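Local coordinates for diaminopimelate decarboxylase (Phaeodactylum tricornutum, PDB 7JPJ), which probably catalyses the pyridoxal 5'-phosphate-dependent decarboxylation of diaminopimelate to lysine, the last step of lysine biosynthesis, and works as an obligate dimer, at residues L7-I10 with F11-P14; A31-I34 with D35-E38; L414-K417 with A418-H422. All coordinates share one frame; numbering follows the deposited sequence.

Contact 1: residues L7-I10 with F11-P14; sequences LQSI and FLTP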
ATOM      1  N   LEU A   7     -21.760  22.820   4.356  1.00 23.50           N
ATOM      2  CA  LEU A   7     -21.132  24.079   4.819  1.00 23.30           C
ATOM      3  C   LEU A   7     -19.882  23.723   5.597  1.00 22.33           C
ATOM      4  O   LEU A   7     -19.095  24.616   5.901  1.00 22.11           O
ATOM      5  CB  LEU A   7     -22.153  24.839   5.659  1.00 24.04           C
ATOM      6  CG  LEU A   7     -23.423  25.256   4.926  1.00 25.16           C
ATOM      7  CD1 LEU A   7     -24.566  25.432   5.907  1.00 25.92           C
ATOM      8  CD2 LEU A   7     -23.192  26.532   4.140  1.00 25.47           C
ATOM      9  N   GLN A   8     -19.742  22.447   5.906  1.00 23.33           N
ATOM     10  CA  GLN A   8     -18.522  21.961   6.568  1.00 22.87           C
ATOM     11  C   GLN A   8     -18.363  20.496   6.192  1.00 22.81           C
ATOM     12  O   GLN A   8     -19.225  19.976   5.499  1.00 23.07           O
ATOM     13  CB  GLN A   8     -18.644  22.092   8.084  1.00 22.90           C
ATOM     14  CG  GLN A   8     -19.937  21.559   8.671  1.00 23.35           C
ATOM     15  CD  GLN A   8     -19.799  21.370  10.161  1.00 23.25           C
ATOM     16  OE1 GLN A   8     -20.113  22.256  10.947  1.00 23.51           O
ATOM     17  NE2 GLN A   8     -19.309  20.210  10.560  1.00 22.91           N
ATOM     18  N   SER A   9     -17.297  19.865   6.655  1.00 21.05           N
ATOM     19  CA  SER A   9     -17.113  18.415   6.459  1.00 20.66           C
ATOM     20  C   SER A   9     -17.568  17.749   7.756  1.00 20.59           C
ATOM     21  O   SER A   9     -18.250  18.407   8.530  1.00 21.05           O
ATOM     22  CB  SER A   9     -15.686  18.162   6.135  1.00 20.05           C
ATOM     23  OG  SER A   9     -14.872  18.351   7.261  1.00 19.90           O
ATOM     24  N   ILE A  10     -17.207  16.498   7.991  1.00 20.31           N
ATOM     25  CA  ILE A  10     -17.552  15.855   9.291  1.00 20.34           C
ATOM     26  C   ILE A  10     -17.059  16.725  10.459  1.00 20.36           C
ATOM     27  O   ILE A  10     -17.812  16.842  11.436  1.00 20.59           O
ATOM     28  CB  ILE A  10     -17.078  14.388   9.341  1.00 20.04           C
ATOM     29  CG1 ILE A  10     -18.061  13.453   8.635  1.00 19.95           C
ATOM     30  CG2 ILE A  10     -16.767  13.914  10.748  1.00 19.91           C
ATOM     31  CD1 ILE A  10     -19.492  13.665   9.041  1.00 20.37           C
ATOM     32  N   PHE A  11     -15.872  17.334  10.371  1.00 19.30           N
ATOM     33  CA  PHE A  11     -15.467  18.170  11.495  1.00 19.27           C
ATOM     34  C   PHE A  11     -14.647  19.389  11.078  1.00 19.30           C
ATOM     35  O   PHE A  11     -14.014  20.013  11.940  1.00 19.23           O
ATOM     36  CB  PHE A  11     -14.684  17.351  12.543  1.00 18.72           C
ATOM     37  CG  PHE A  11     -13.413  16.718  12.023  1.00 18.14           C
ATOM     38  CD1 PHE A  11     -12.225  17.436  11.976  1.00 17.95           C
ATOM     39  CD2 PHE A  11     -13.400  15.390  11.617  1.00 17.86           C
ATOM     40  CE1 PHE A  11     -11.054  16.851  11.508  1.00 17.52           C
ATOM     41  CE2 PHE A  11     -12.230  14.798  11.150  1.00 17.41           C
ATOM     42  CZ  PHE A  11     -11.058  15.530  11.098  1.00 17.25           C
ATOM     43  N   LEU A  12     -14.653  19.765   9.798  1.00 19.66           N
ATOM     44  CA  LEU A  12     -13.823  20.863   9.305  1.00 19.70           C
ATOM     45  C   LEU A  12     -14.679  21.876   8.557  1.00 20.36           C
ATOM     46  O   LEU A  12     -15.193  21.579   7.474  1.00 20.55           O
ATOM     47  CB  LEU A  12     -12.706  20.347   8.397  1.00 19.25           C
ATOM     48  CG  LEU A  12     -11.530  19.629   9.057  1.00 18.67           C
ATOM     49  CD1 LEU A  12     -10.490  19.260   8.015  1.00 18.39           C
ATOM     50  CD2 LEU A  12     -10.921  20.491  10.154  1.00 18.71           C
ATOM     51  N   THR A  13     -14.822  23.070   9.126  1.00 21.26           N
ATOM     52  CA  THR A  13     -15.358  24.199   8.384  1.00 21.89           C
ATOM     53  C   THR A  13     -14.282  24.748   7.452  1.00 21.71           C
ATOM     54  O   THR A  13     -13.100  24.421   7.599  1.00 21.19           O
ATOM     55  CB  THR A  13     -15.839  25.289   9.342  1.00 22.46           C
ATOM     56  OG1 THR A  13     -14.716  25.873  10.013  1.00 22.25           O
ATOM     57  CG2 THR A  13     -16.804  24.717  10.369  1.00 22.64           C
ATOM     58  N   PRO A  14     -14.660  25.569   6.467  1.00 22.94           N
ATOM     59  CA  PRO A  14     -13.628  26.188   5.618  1.00 22.96           C
ATOM     60  C   PRO A  14     -12.605  26.990   6.404  1.00 22.91           C
ATOM     61  O   PRO A  14     -11.443  27.068   5.989  1.00 22.85           O
ATOM     62  CB  PRO A  14     -14.443  27.076   4.671  1.00 23.16           C
ATOM     63  CG  PRO A  14     -15.777  26.419   4.603  1.00 23.31           C
ATOM     64  CD  PRO A  14     -16.020  25.835   5.964  1.00 23.15           C
TER
HETATM   65  O   HOH W   1     -13.560  16.555   8.518  1.00 19.25           O
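With chi1 at 72°, Ser9 OG sits between its own backbone N and carbonyl carbon, which turns the hydroxyl in toward the amide of Leu12. Phe11 has nearly the same first torsion (chi1 60°), yet its ring leads outward from the bend. Ser9 OG accepts from Leu12 N at 2.9 Å over a rather bent bond, and Leu12 CB packs against the same oxygen. In the other direction Ser9 N donates to Leu12 O at 2.8 Å, reaching that oxygen from well above the carbonyl plane. The two residues are thus joined twice, once through the backbone and once through the hydroxyl. Between them the chain makes a tight reverse turn with Ile10 and Phe11 at its corner, and residues 7-10 and 11-14 run back in roughly opposite directions. A water sits at the corner: it lies 2.6 Å from Ser9 OG, accepts from Phe11 N, and rests 3.3 Å above the plane of the Phe11 ring, over its centre. Ile10 CG2 meets the edge of that ring, 3.8 Å from Phe11 CD2, the two side chains crossing at about a right angle. Gln8 reaches along its own arm of the turn, NE2 donating to Ser9 O at 2.9 Å almost straight along the C=O axis, while its CB faces Thr13 CG2 at 3.9 Å. Thr13 is the N-cap of helix 14-24, and its OG1 is hydrogen-bonded to Thr16 OG1. Pro14 opens that helix, its CD against Leu7 O. The turn lies on the mixed sheet: Ser9 touches Val388 and Thr332, Leu12 rests on Val292, and Ile10 N is hydrogen-bonded to Asp390 OD2.

Contact 2: residues A31-I34 with D35-E38; sequences AYSI and DKLE
Leu37 leans back over the first turn of its helix onto Ser33 and Ile34. Its CB lies 3.6 Å from Ile34 O. The next atom, CG, stands beside the backbone N and anti to the carbonyl carbon (chi1 -73°), which carries it over the peptide oxygen that its own amide uses: CG is 3.5 Å from Ser33 O, and Leu37 N donates to that oxygen at 3.1 Å. At the tip, CD1 keeps near the same carbonyl, 3.9 Å from Ser33 O, and comes within 4.3 Å of Ile34 CD1, a loose apolar touch between methyls three residues apart, and the side chain goes on to meet Tyr70 and Phe71.

Ser33 ends the strand and is the N-cap of the helix. Its OG accepts from Lys36 N at 3.0 Å in a fairly straight bond (165°), so the hydroxyl takes up an amide at the helix start that has no preceding turn of carbonyls to bond to. Beside it, Lys36 CB packs 3.7 Å from Ser33 OG. The regular i to i+4 pattern continues with Glu38 N donating to Ile34 O at 3.0 Å. The carboxylate of Asp35 points away from the cap and forms a salt bridge with Lys417.

The bend joins strand 29-33, held in the mixed sheet between strands 289-300 and 412-415, to helix 34-45, from which the chain goes on to strand 53-58 of the pyridoxal-binding barrel; Ile34, Leu37 and Glu38 lie against Tyr70 of helix 65-73.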
ATOM      1  N   ALA A  31      -5.741  15.358   9.286  1.00 17.27           N
ATOM      2  CA  ALA A  31      -6.332  16.132  10.367  1.00 17.40           C
ATOM      3  C   ALA A  31      -7.086  15.195  11.297  1.00 17.22           C
ATOM      4  O   ALA A  31      -7.929  14.415  10.845  1.00 17.19           O
ATOM      5  CB  ALA A  31      -7.270  17.212   9.824  1.00 17.76           C
ATOM      6  N   TYR A  32      -6.773  15.266  12.589  1.00 20.50           N
ATOM      7  CA  TYR A  32      -7.464  14.503  13.619  1.00 20.01           C
ATOM      8  C   TYR A  32      -8.142  15.463  14.585  1.00 20.96           C
ATOM      9  O   TYR A  32      -7.576  16.502  14.940  1.00 21.61           O
ATOM     10  CB  TYR A  32      -6.503  13.581  14.379  1.00 19.21           C
ATOM     11  CG  TYR A  32      -5.737  12.619  13.495  1.00 18.10           C
ATOM     12  CD1 TYR A  32      -4.509  12.978  12.951  1.00 18.20           C
ATOM     13  CD2 TYR A  32      -6.240  11.354  13.204  1.00 17.56           C
ATOM     14  CE1 TYR A  32      -3.801  12.103  12.143  1.00 17.61           C
ATOM     15  CE2 TYR A  32      -5.541  10.472  12.396  1.00 16.95           C
ATOM     16  CZ  TYR A  32      -4.319  10.852  11.868  1.00 17.05           C
ATOM     17  OH  TYR A  32      -3.609   9.987  11.060  1.00 16.49           O
ATOM     18  N   SER A  33      -9.353  15.110  15.011  1.00 19.53           N
ATOM     19  CA  SER A  33     -10.184  15.963  15.852  1.00 19.92           C
ATOM     20  C   SER A  33     -10.319  15.349  17.239  1.00 19.84           C
ATOM     21  O   SER A  33     -10.774  14.209  17.376  1.00 19.65           O
ATOM     22  CB  SER A  33     -11.561  16.167  15.222  1.00 20.26           C
ATOM     23  OG  SER A  33     -12.564  16.286  16.212  1.00 20.58           O
ATOM     24  N   ILE A  34      -9.933  16.115  18.263  1.00 23.35           N
ATOM     25  CA  ILE A  34     -10.067  15.656  19.644  1.00 23.14           C
ATOM     26  C   ILE A  34     -11.531  15.379  19.974  1.00 23.14           C
ATOM     27  O   ILE A  34     -11.852  14.422  20.690  1.00 23.02           O
ATOM     28  CB  ILE A  34      -9.444  16.688  20.604  1.00 23.07           C
ATOM     29  CG1 ILE A  34      -7.940  16.447  20.749  1.00 23.15           C
ATOM     30  CG2 ILE A  34     -10.117  16.653  21.968  1.00 22.82           C
ATOM     31  CD1 ILE A  34      -7.592  15.181  21.498  1.00 22.66           C
ATOM     32  N   ASP A  35     -12.439  16.203  19.443  1.00 24.36           N
ATOM     33  CA  ASP A  35     -13.867  16.005  19.675  1.00 24.21           C
ATOM     34  C   ASP A  35     -14.320  14.629  19.200  1.00 24.33           C
ATOM     35  O   ASP A  35     -15.036  13.919  19.915  1.00 24.39           O
ATOM     36  CB  ASP A  35     -14.666  17.098  18.965  1.00 24.04           C
ATOM     37  CG  ASP A  35     -15.105  18.201  19.903  1.00 23.94           C
ATOM     38  OD1 ASP A  35     -15.662  17.884  20.975  1.00 23.97           O
ATOM     39  OD2 ASP A  35     -14.895  19.387  19.566  1.00 23.99           O
ATOM     40  N   LYS A  36     -13.912  14.237  17.989  1.00 22.14           N
ATOM     41  CA  LYS A  36     -14.325  12.947  17.445  1.00 21.89           C
ATOM     42  C   LYS A  36     -13.642  11.782  18.156  1.00 21.69           C
ATOM     43  O   LYS A  36     -14.191  10.675  18.193  1.00 21.52           O
ATOM     44  CB  LYS A  36     -14.042  12.900  15.944  1.00 21.38           C
ATOM     45  CG  LYS A  36     -15.141  13.510  15.087  1.00 21.43           C
ATOM     46  CD  LYS A  36     -16.335  12.575  14.998  1.00 21.44           C
ATOM     47  CE  LYS A  36     -17.506  13.227  14.293  1.00 21.60           C
ATOM     48  NZ  LYS A  36     -18.629  12.269  14.098  1.00 21.54           N
ATOM     49  N   LEU A  37     -12.453  12.004  18.719  1.00 21.74           N
ATOM     50  CA  LEU A  37     -11.809  10.954  19.502  1.00 21.41           C
ATOM     51  C   LEU A  37     -12.516  10.738  20.834  1.00 22.01           C
ATOM     52  O   LEU A  37     -12.573   9.606  21.328  1.00 21.79           O
ATOM     53  CB  LEU A  37     -10.338  11.293  19.738  1.00 21.16           C
ATOM     54  CG  LEU A  37      -9.381  11.178  18.551  1.00 20.35           C
ATOM     55  CD1 LEU A  37      -8.060  11.844  18.884  1.00 20.27           C
ATOM     56  CD2 LEU A  37      -9.167   9.721  18.159  1.00 19.09           C
ATOM     57  N   GLU A  38     -13.060  11.806  21.422  1.00 23.99           N
ATOM     58  CA  GLU A  38     -13.731  11.687  22.713  1.00 24.08           C
ATOM     59  C   GLU A  38     -15.049  10.933  22.591  1.00 24.25           C
ATOM     60  O   GLU A  38     -15.403  10.145  23.475  1.00 24.33           O
ATOM     61  CB  GLU A  38     -13.960  13.074  23.310  1.00 23.97           C
ATOM     62  CG  GLU A  38     -14.081  13.080  24.819  1.00 23.69           C
ATOM     63  CD  GLU A  38     -14.575  14.406  25.360  1.00 23.39           C
ATOM     64  OE1 GLU A  38     -15.718  14.793  25.036  1.00 23.65           O
ATOM     65  OE2 GLU A  38     -13.824  15.058  26.114  1.00 23.17           O
TER

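Contact 3: residues L414-K417 with A418-H422; sequences LVDK and AGKAH
Asp416 uses both carboxylate oxygens on residues 418-422. OD1 accepts two amides, Lys420 N at 2.7 Å on its syn side and Ala418 N at 3.2 Å, which approach from opposite faces of the carboxylate; the bond to Ala418 N makes an Asx turn. OD2 takes His422 NE2 at 2.9 Å. That donor stands above the carboxylate plane while the oxygen lies close to the imidazole plane, the two planes being 73° apart. CG of Asp416 sits between the backbone N and the carbonyl carbon (chi1 58°), which folds the group over the loop. A leucine here would probably leave the Ala418 and Lys420 amides and His422 NE2 without their acceptor and set the imidazole free to turn.

Backbone bonds close the beta hairpin formed by strands 412-415 and 421-423. Leu414 and His422 are a hydrogen-bonded antiparallel pair, each amide donating to the other's carbonyl. A type I turn runs from Asp416 to Gly419, with Gly419 N hydrogen-bonded to Asp416 O at 3.0 Å, and Asp416 N donates to Lys420 O at 3.0 Å. This is the type I turn with a G1 beta bulge. Gly419 takes the left-handed position (phi 90°), where a side chain would press on the preceding carbonyl.

Apolar packing is lighter. Val415 CG1 lies 3.9 Å from Gly419 C, and Val415 and Ala421, a non-hydrogen-bonded pair, face helix 14-24 together, touching Cys20 and Ala23 respectively. On the other face of the hairpin, His422 packs on Val440 of the second subunit.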
ATOM      1  N   LEU A 414      -3.473  18.005  14.723  1.00 20.81           N
ATOM      2  CA  LEU A 414      -4.477  17.752  15.748  1.00 21.25           C
ATOM      3  C   LEU A 414      -5.285  19.023  15.975  1.00 21.96           C
ATOM      4  O   LEU A 414      -4.711  20.098  16.180  1.00 22.39           O
ATOM      5  CB  LEU A 414      -3.818  17.298  17.053  1.00 22.39           C
ATOM      6  CG  LEU A 414      -4.713  16.665  18.120  1.00 22.19           C
ATOM      7  CD1 LEU A 414      -5.273  15.339  17.632  1.00 21.98           C
ATOM      8  CD2 LEU A 414      -3.947  16.481  19.422  1.00 22.70           C
ATOM      9  N   VAL A 415      -6.610  18.902  15.938  1.00 22.35           N
ATOM     10  CA  VAL A 415      -7.516  20.032  16.118  1.00 22.73           C
ATOM     11  C   VAL A 415      -8.158  19.904  17.494  1.00 23.41           C
ATOM     12  O   VAL A 415      -8.962  18.994  17.733  1.00 23.57           O
ATOM     13  CB  VAL A 415      -8.576  20.096  15.010  1.00 22.52           C
ATOM     14  CG1 VAL A 415      -9.215  21.469  14.976  1.00 22.96           C
ATOM     15  CG2 VAL A 415      -7.949  19.770  13.664  1.00 21.92           C
ATOM     16  N   ASP A 416      -7.815  20.823  18.397  1.00 26.02           N
ATOM     17  CA  ASP A 416      -8.270  20.728  19.776  1.00 25.46           C
ATOM     18  C   ASP A 416      -9.752  21.085  19.886  1.00 26.57           C
ATOM     19  O   ASP A 416     -10.398  21.505  18.921  1.00 26.72           O
ATOM     20  CB  ASP A 416      -7.423  21.624  20.690  1.00 27.20           C
ATOM     21  CG  ASP A 416      -7.438  23.093  20.274  1.00 27.68           C
ATOM     22  OD1 ASP A 416      -8.303  23.503  19.470  1.00 26.69           O
ATOM     23  OD2 ASP A 416      -6.573  23.849  20.768  1.00 28.41           O
ATOM     24  N   LYS A 417     -10.287  20.924  21.097  1.00 27.78           N
ATOM     25  CA  LYS A 417     -11.702  21.173  21.352  1.00 27.34           C
ATOM     26  C   LYS A 417     -12.113  22.610  21.062  1.00 26.47           C
ATOM     27  O   LYS A 417     -13.313  22.902  21.057  1.00 28.61           O
ATOM     28  CB  LYS A 417     -12.033  20.836  22.807  1.00 27.44           C
ATOM     29  CG  LYS A 417     -12.340  19.373  23.076  1.00 30.58           C
ATOM     30  CD  LYS A 417     -13.186  19.233  24.334  1.00 30.32           C
ATOM     31  CE  LYS A 417     -13.992  17.944  24.346  1.00 34.53           C
ATOM     32  NZ  LYS A 417     -14.889  17.819  23.163  1.00 34.32           N
ATOM     33  N   ALA A 418     -11.159  23.509  20.833  1.00 27.41           N
ATOM     34  CA  ALA A 418     -11.450  24.911  20.574  1.00 27.60           C
ATOM     35  C   ALA A 418     -11.299  25.293  19.108  1.00 29.30           C
ATOM     36  O   ALA A 418     -11.533  26.454  18.759  1.00 29.64           O
ATOM     37  CB  ALA A 418     -10.548  25.803  21.434  1.00 27.51           C
ATOM     38  N   GLY A 419     -10.914  24.358  18.246  1.00 28.62           N
ATOM     39  CA  GLY A 419     -10.756  24.654  16.840  1.00 26.56           C
ATOM     40  C   GLY A 419      -9.380  25.127  16.425  1.00 28.64           C
ATOM     41  O   GLY A 419      -9.217  25.571  15.282  1.00 27.64           O
ATOM     42  N   LYS A 420      -8.392  25.057  17.313  1.00 28.22           N
ATOM     43  CA  LYS A 420      -7.022  25.419  16.980  1.00 27.43           C
ATOM     44  C   LYS A 420      -6.258  24.192  16.496  1.00 27.78           C
ATOM     45  O   LYS A 420      -6.497  23.068  16.947  1.00 27.17           O
ATOM     46  CB  LYS A 420      -6.312  26.033  18.188  1.00 26.67           C
ATOM     47  CG  LYS A 420      -7.133  27.066  18.947  1.00 30.80           C
ATOM     48  CD  LYS A 420      -7.144  28.416  18.243  1.00 30.36           C
ATOM     49  CE  LYS A 420      -7.920  29.456  19.048  1.00 31.87           C
ATOM     50  NZ  LYS A 420      -7.358  29.639  20.419  1.00 32.63           N
ATOM     51  N   ALA A 421      -5.330  24.417  15.570  1.00 25.82           N
ATOM     52  CA  ALA A 421      -4.562  23.341  14.958  1.00 23.89           C
ATOM     53  C   ALA A 421      -3.197  23.213  15.620  1.00 23.32           C
ATOM     54  O   ALA A 421      -2.523  24.215  15.880  1.00 25.80           O
ATOM     55  CB  ALA A 421      -4.394  23.580  13.457  1.00 23.16           C
ATOM     56  N   HIS A 422      -2.795  21.973  15.895  1.00 22.41           N
ATOM     57  CA  HIS A 422      -1.477  21.670  16.437  1.00 22.56           C
ATOM     58  C   HIS A 422      -0.818  20.611  15.568  1.00 22.88           C
ATOM     59  O   HIS A 422      -1.416  19.564  15.301  1.00 22.98           O
ATOM     60  CB  HIS A 422      -1.550  21.174  17.887  1.00 24.29           C
ATOM     61  CG  HIS A 422      -2.409  22.014  18.780  1.00 26.39           C
ATOM     62  ND1 HIS A 422      -1.953  23.168  19.382  1.00 25.84           N
ATOM     63  CD2 HIS A 422      -3.690  21.857  19.190  1.00 26.23           C
ATOM     64  CE1 HIS A 422      -2.919  23.691  20.115  1.00 25.89           C
ATOM     65  NE2 HIS A 422      -3.984  22.917  20.014  1.00 26.81           N
TER

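Contact 2 touches both of the others. Contact 1 reaches it through the ring of Phe11, whose CD1 lies 3.5 Å from Ser33 CB, and through Ile10 CG2, 3.7 Å from Lys36 CE. Contact 3 joins it along the sheet, where Val415 N is 2.8 Å from Tyr32 O, a probable hydrogen bond between neighbouring strands, and at the hairpin tip, where, beside the Asp35 salt bridge, Lys417 CG packs 3.7 Å from Ile34 CG2. Contacts 1 and 3 do not touch; their nearest atoms are about 5 Å apart and their centres about 13 Å. All three lie away from the pocket that holds d-lysine.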